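Local coordinates for elastase inhibitor AFUEI (Aspergillus fumigatus Af293, PDB 3W0E), which inhibits serine elastases, acting non-competitively on the fungus's own elastase with nanomolar affinity and also on human leukocyte elastase, at residues P33-P39 with R51-N57. Numbering follows the deposited sequence.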
ATOM      1  N   PRO A  33      -6.016  -1.379 -13.251  1.00 24.09           N
ATOM      2  CA  PRO A  33      -6.854  -0.222 -12.947  1.00 25.91           C
ATOM      3  C   PRO A  33      -6.225   0.721 -11.960  1.00 23.92           C
ATOM      4  O   PRO A  33      -5.274   0.342 -11.332  1.00 16.97           O
ATOM      5  CB  PRO A  33      -8.051  -0.857 -12.291  1.00 23.42           C
ATOM      6  CG  PRO A  33      -7.534  -2.097 -11.719  1.00 25.91           C
ATOM      7  CD  PRO A  33      -6.537  -2.602 -12.643  1.00 22.56           C
ATOM      8  N   ILE A  34      -6.770   1.930 -11.858  1.00 18.36           N
ATOM      9  CA  ILE A  34      -6.302   2.890 -10.858  1.00 16.59           C
ATOM     10  C   ILE A  34      -7.491   3.199  -9.945  1.00 16.59           C
ATOM     11  O   ILE A  34      -8.602   3.469 -10.423  1.00 17.16           O
ATOM     12  CB  ILE A  34      -5.865   4.199 -11.505  1.00 19.42           C
ATOM     13  CG1 ILE A  34      -4.612   3.990 -12.354  1.00 19.66           C
ATOM     14  CG2 ILE A  34      -5.586   5.261 -10.455  1.00 14.24           C
ATOM     15  CD1 ILE A  34      -4.321   5.176 -13.266  1.00 23.30           C
ATOM     16  N   ARG A  35      -7.272   3.148  -8.636  1.00 12.81           N
ATOM     17  CA  ARG A  35      -8.325   3.429  -7.670  1.00 15.62           C
ATOM     18  C   ARG A  35      -7.878   4.580  -6.785  1.00 16.36           C
ATOM     19  O   ARG A  35      -6.746   4.602  -6.311  1.00 15.56           O
ATOM     20  CB  ARG A  35      -8.598   2.206  -6.792  1.00 15.53           C
ATOM     21  CG  ARG A  35      -9.518   2.465  -5.611  1.00 17.12           C
ATOM     22  CD  ARG A  35      -9.932   1.142  -4.956  1.00 18.57           C
ATOM     23  NE  ARG A  35      -8.795   0.481  -4.329  1.00 19.68           N
ATOM     24  CZ  ARG A  35      -8.861  -0.702  -3.726  1.00 22.03           C
ATOM     25  NH1 ARG A  35     -10.010  -1.363  -3.699  1.00 21.66           N
ATOM     26  NH2 ARG A  35      -7.775  -1.222  -3.171  1.00 20.39           N
ATOM     27  N   VAL A  36      -8.765   5.541  -6.561  1.00 12.50           N
ATOM     28  CA  VAL A  36      -8.438   6.640  -5.658  1.00 14.68           C
ATOM     29  C   VAL A  36      -9.010   6.336  -4.260  1.00 14.13           C
ATOM     30  O   VAL A  36     -10.197   6.037  -4.120  1.00 20.37           O
ATOM     31  CB  VAL A  36      -8.959   7.995  -6.205  1.00 17.85           C
ATOM     32  CG1 VAL A  36      -8.563   9.136  -5.250  1.00 19.73           C
ATOM     33  CG2 VAL A  36      -8.367   8.265  -7.578  1.00 17.33           C
ATOM     34  N   LEU A  37      -8.161   6.398  -3.232  1.00 14.78           N
ATOM     35  CA  LEU A  37      -8.585   6.095  -1.877  1.00 11.82           C
ATOM     36  C   LEU A  37      -8.778   7.408  -1.129  1.00 15.71           C
ATOM     37  O   LEU A  37      -7.828   8.149  -0.972  1.00 16.90           O
ATOM     38  CB  LEU A  37      -7.527   5.249  -1.169  1.00 18.33           C
ATOM     39  CG  LEU A  37      -7.314   3.860  -1.791  1.00 14.52           C
ATOM     40  CD1 LEU A  37      -6.277   3.077  -1.026  1.00 19.10           C
ATOM     41  CD2 LEU A  37      -8.660   3.114  -1.818  1.00 17.87           C
ATOM     42  N   HIS A  38     -10.012   7.681  -0.702  1.00 16.73           N
ATOM     43  CA  HIS A  38     -10.338   8.914   0.029  1.00 18.44           C
ATOM     44  C   HIS A  38     -10.450   8.657   1.522  1.00 22.37           C
ATOM     45  O   HIS A  38     -10.780   7.553   1.946  1.00 15.14           O
ATOM     46  CB  HIS A  38     -11.668   9.483  -0.457  1.00 18.47           C
ATOM     47  CG  HIS A  38     -11.708   9.741  -1.926  1.00 21.03           C
ATOM     48  ND1 HIS A  38     -12.150   8.803  -2.837  1.00 22.25           N
ATOM     49  CD2 HIS A  38     -11.361  10.832  -2.650  1.00 21.24           C
ATOM     50  CE1 HIS A  38     -12.079   9.307  -4.054  1.00 20.05           C
ATOM     51  NE2 HIS A  38     -11.606  10.537  -3.969  1.00 22.72           N
ATOM     52  N   PRO A  39     -10.210   9.698   2.333  1.00 17.85           N
ATOM     53  CA  PRO A  39     -10.204   9.467   3.777  1.00 21.09           C
ATOM     54  C   PRO A  39     -11.567   8.981   4.214  1.00 20.79           C
ATOM     55  O   PRO A  39     -12.583   9.533   3.778  1.00 25.28           O
ATOM     56  CB  PRO A  39      -9.883  10.853   4.368  1.00 21.19           C
ATOM     57  CG  PRO A  39     -10.117  11.821   3.269  1.00 25.62           C
ATOM     58  CD  PRO A  39      -9.897  11.094   1.978  1.00 17.66           C
ATOM     59  N   ARG A  51      -3.194  -3.157  -9.599  1.00 19.34           N
ATOM     60  CA  ARG A  51      -3.990  -1.968  -9.306  1.00 17.21           C
ATOM     61  C   ARG A  51      -3.181  -0.894  -8.594  1.00 22.31           C
ATOM     62  O   ARG A  51      -2.560  -1.145  -7.547  1.00 20.84           O
ATOM     63  CB  ARG A  51      -5.218  -2.347  -8.474  1.00 18.00           C
ATOM     64  CG  ARG A  51      -6.138  -1.141  -8.115  1.00 13.85           C
ATOM     65  CD  ARG A  51      -7.454  -1.629  -7.597  1.00 20.47           C
ATOM     66  NE  ARG A  51      -7.271  -2.538  -6.470  1.00 22.41           N
ATOM     67  CZ  ARG A  51      -8.218  -3.328  -5.975  1.00 21.42           C
ATOM     68  NH1 ARG A  51      -9.443  -3.309  -6.484  1.00 23.16           N
ATOM     69  NH2 ARG A  51      -7.936  -4.137  -4.954  1.00 23.90           N
ATOM     70  N   LEU A  52      -3.156   0.302  -9.178  1.00 15.73           N
ATOM     71  CA  LEU A  52      -2.470   1.409  -8.554  1.00 18.88           C
ATOM     72  C   LEU A  52      -3.474   2.139  -7.675  1.00 17.35           C
ATOM     73  O   LEU A  52      -4.532   2.561  -8.144  1.00 16.78           O
ATOM     74  CB  LEU A  52      -1.884   2.356  -9.594  1.00 16.49           C
ATOM     75  CG  LEU A  52      -1.266   3.631  -9.035  1.00 21.29           C
ATOM     76  CD1 LEU A  52      -0.177   3.313  -7.994  1.00 22.28           C
ATOM     77  CD2 LEU A  52      -0.693   4.473 -10.167  1.00 19.20           C
ATOM     78  N   ASN A  53      -3.139   2.267  -6.397  1.00 18.79           N
ATOM     79  CA  ASN A  53      -3.971   3.014  -5.462  1.00 17.64           C
ATOM     80  C   ASN A  53      -3.344   4.357  -5.184  1.00 14.48           C
ATOM     81  O   ASN A  53      -2.199   4.444  -4.767  1.00 17.16           O
ATOM     82  CB  ASN A  53      -4.142   2.253  -4.144  1.00 16.41           C
ATOM     83  CG  ASN A  53      -4.852   0.946  -4.320  1.00 14.65           C
ATOM     84  OD1 ASN A  53      -6.066   0.907  -4.513  1.00 18.48           O
ATOM     85  ND2 ASN A  53      -4.100  -0.145  -4.275  1.00 23.60           N
ATOM     86  N   ILE A  54      -4.103   5.417  -5.438  1.00 18.94           N
ATOM     87  CA  ILE A  54      -3.643   6.764  -5.153  1.00 14.72           C
ATOM     88  C   ILE A  54      -4.418   7.244  -3.936  1.00 13.04           C
ATOM     89  O   ILE A  54      -5.640   7.361  -3.985  1.00 13.59           O
ATOM     90  CB  ILE A  54      -3.947   7.687  -6.326  1.00 15.76           C
ATOM     91  CG1 ILE A  54      -3.275   7.157  -7.602  1.00 15.87           C
ATOM     92  CG2 ILE A  54      -3.483   9.112  -6.013  1.00 16.65           C
ATOM     93  CD1 ILE A  54      -1.782   7.306  -7.603  1.00 19.52           C
ATOM     94  N   GLN A  55      -3.720   7.509  -2.843  1.00 15.36           N
ATOM     95  CA  GLN A  55      -4.399   7.887  -1.622  1.00 17.86           C
ATOM     96  C   GLN A  55      -4.304   9.393  -1.496  1.00 15.80           C
ATOM     97  O   GLN A  55      -3.206   9.966  -1.590  1.00 15.80           O
ATOM     98  CB  GLN A  55      -3.746   7.207  -0.416  1.00 21.52           C
ATOM     99  CG  GLN A  55      -4.552   7.344   0.860  1.00 25.81           C
ATOM    100  CD  GLN A  55      -4.313   6.205   1.840  1.00 26.89           C
ATOM    101  OE1 GLN A  55      -3.411   5.369   1.661  1.00 34.45           O
ATOM    102  NE2 GLN A  55      -5.134   6.155   2.879  1.00 29.37           N
ATOM    103  N   VAL A  56      -5.451  10.037  -1.296  1.00 13.87           N
ATOM    104  CA  VAL A  56      -5.475  11.489  -1.195  1.00 16.06           C
ATOM    105  C   VAL A  56      -6.030  11.897   0.175  1.00 17.00           C
ATOM    106  O   VAL A  56      -6.663  11.093   0.887  1.00 14.86           O
ATOM    107  CB  VAL A  56      -6.299  12.135  -2.356  1.00 12.60           C
ATOM    108  CG1 VAL A  56      -5.673  11.808  -3.720  1.00 13.33           C
ATOM    109  CG2 VAL A  56      -7.754  11.661  -2.319  1.00 14.12           C
ATOM    110  N   ASN A  57      -5.763  13.134   0.569  1.00 15.50           N
ATOM    111  CA  ASN A  57      -6.430  13.696   1.746  1.00 17.14           C
ATOM    112  C   ASN A  57      -7.774  14.318   1.397  1.00 18.85           C
ATOM    113  O   ASN A  57      -8.271  14.176   0.266  1.00 16.34           O
ATOM    114  CB  ASN A  57      -5.528  14.698   2.479  1.00 19.97           C
ATOM    115  CG  ASN A  57      -5.155  15.899   1.629  1.00 19.47           C
ATOM    116  OD1 ASN A  57      -5.832  16.224   0.642  1.00 16.89           O
ATOM    117  ND2 ASN A  57      -4.064  16.582   2.015  1.00 22.07           N
TER
HETATM  118  O   HOH W   1      -7.243   8.606   2.104  1.00 23.92           O
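Ile34 CG2 rests on Ile54 CG1 at 4.1 Å, the two side chains running side by side in the same direction. On this face of the sheet Val36 turns CG1 to Val56 CG2, 4.0 Å away, and Leu52 and Ile54 continue onto helix 2-15, where Cys5, Ala9 and Val12 meet them. On the reverse face Leu37 CD1 lies against Asn53 CB at 3.9 Å, and the Leu37 side chain also packs on Met45 of the second subunit. Between the faces five backbone hydrogen bonds join the parallel strands: Leu52 N to Pro33 O, Arg35 N to Leu52 O, Ile54 N to Arg35 O, Leu37 N to Ile54 O and Val56 N to Leu37 O. Past the last bond a water donates to both Leu37 O and Val56 O. The polar edge centres on Arg35, whose chain bends at chi3 (67°) and brings the edge of the guanidinium to Asn53 OD1. Arg35 NE donates to Asn53 OD1 at 2.8 Å, the oxygen lying near the guanidinium plane, and NH2 adds a weak bond to it. Arg51 covers one face of this group, the guanidinium centres 3.5 Å apart and their planes 20° from parallel. The C-terminal carboxylate of Ala68 probably offsets the paired positive charge: its OXT forms a salt bridge with Arg51 NE, accepts a hydrogen bond from Asn53 ND2 and is a long, weak partner of Arg35 NH2. Within the chain, strand 34-37 is an outermost strand of a mixed sheet, parallel to central strand 52-56, which has antiparallel strand 62-67 on its other side; the sheet packs on a helix, as in the CI-2-like fold of I78 inhibitors.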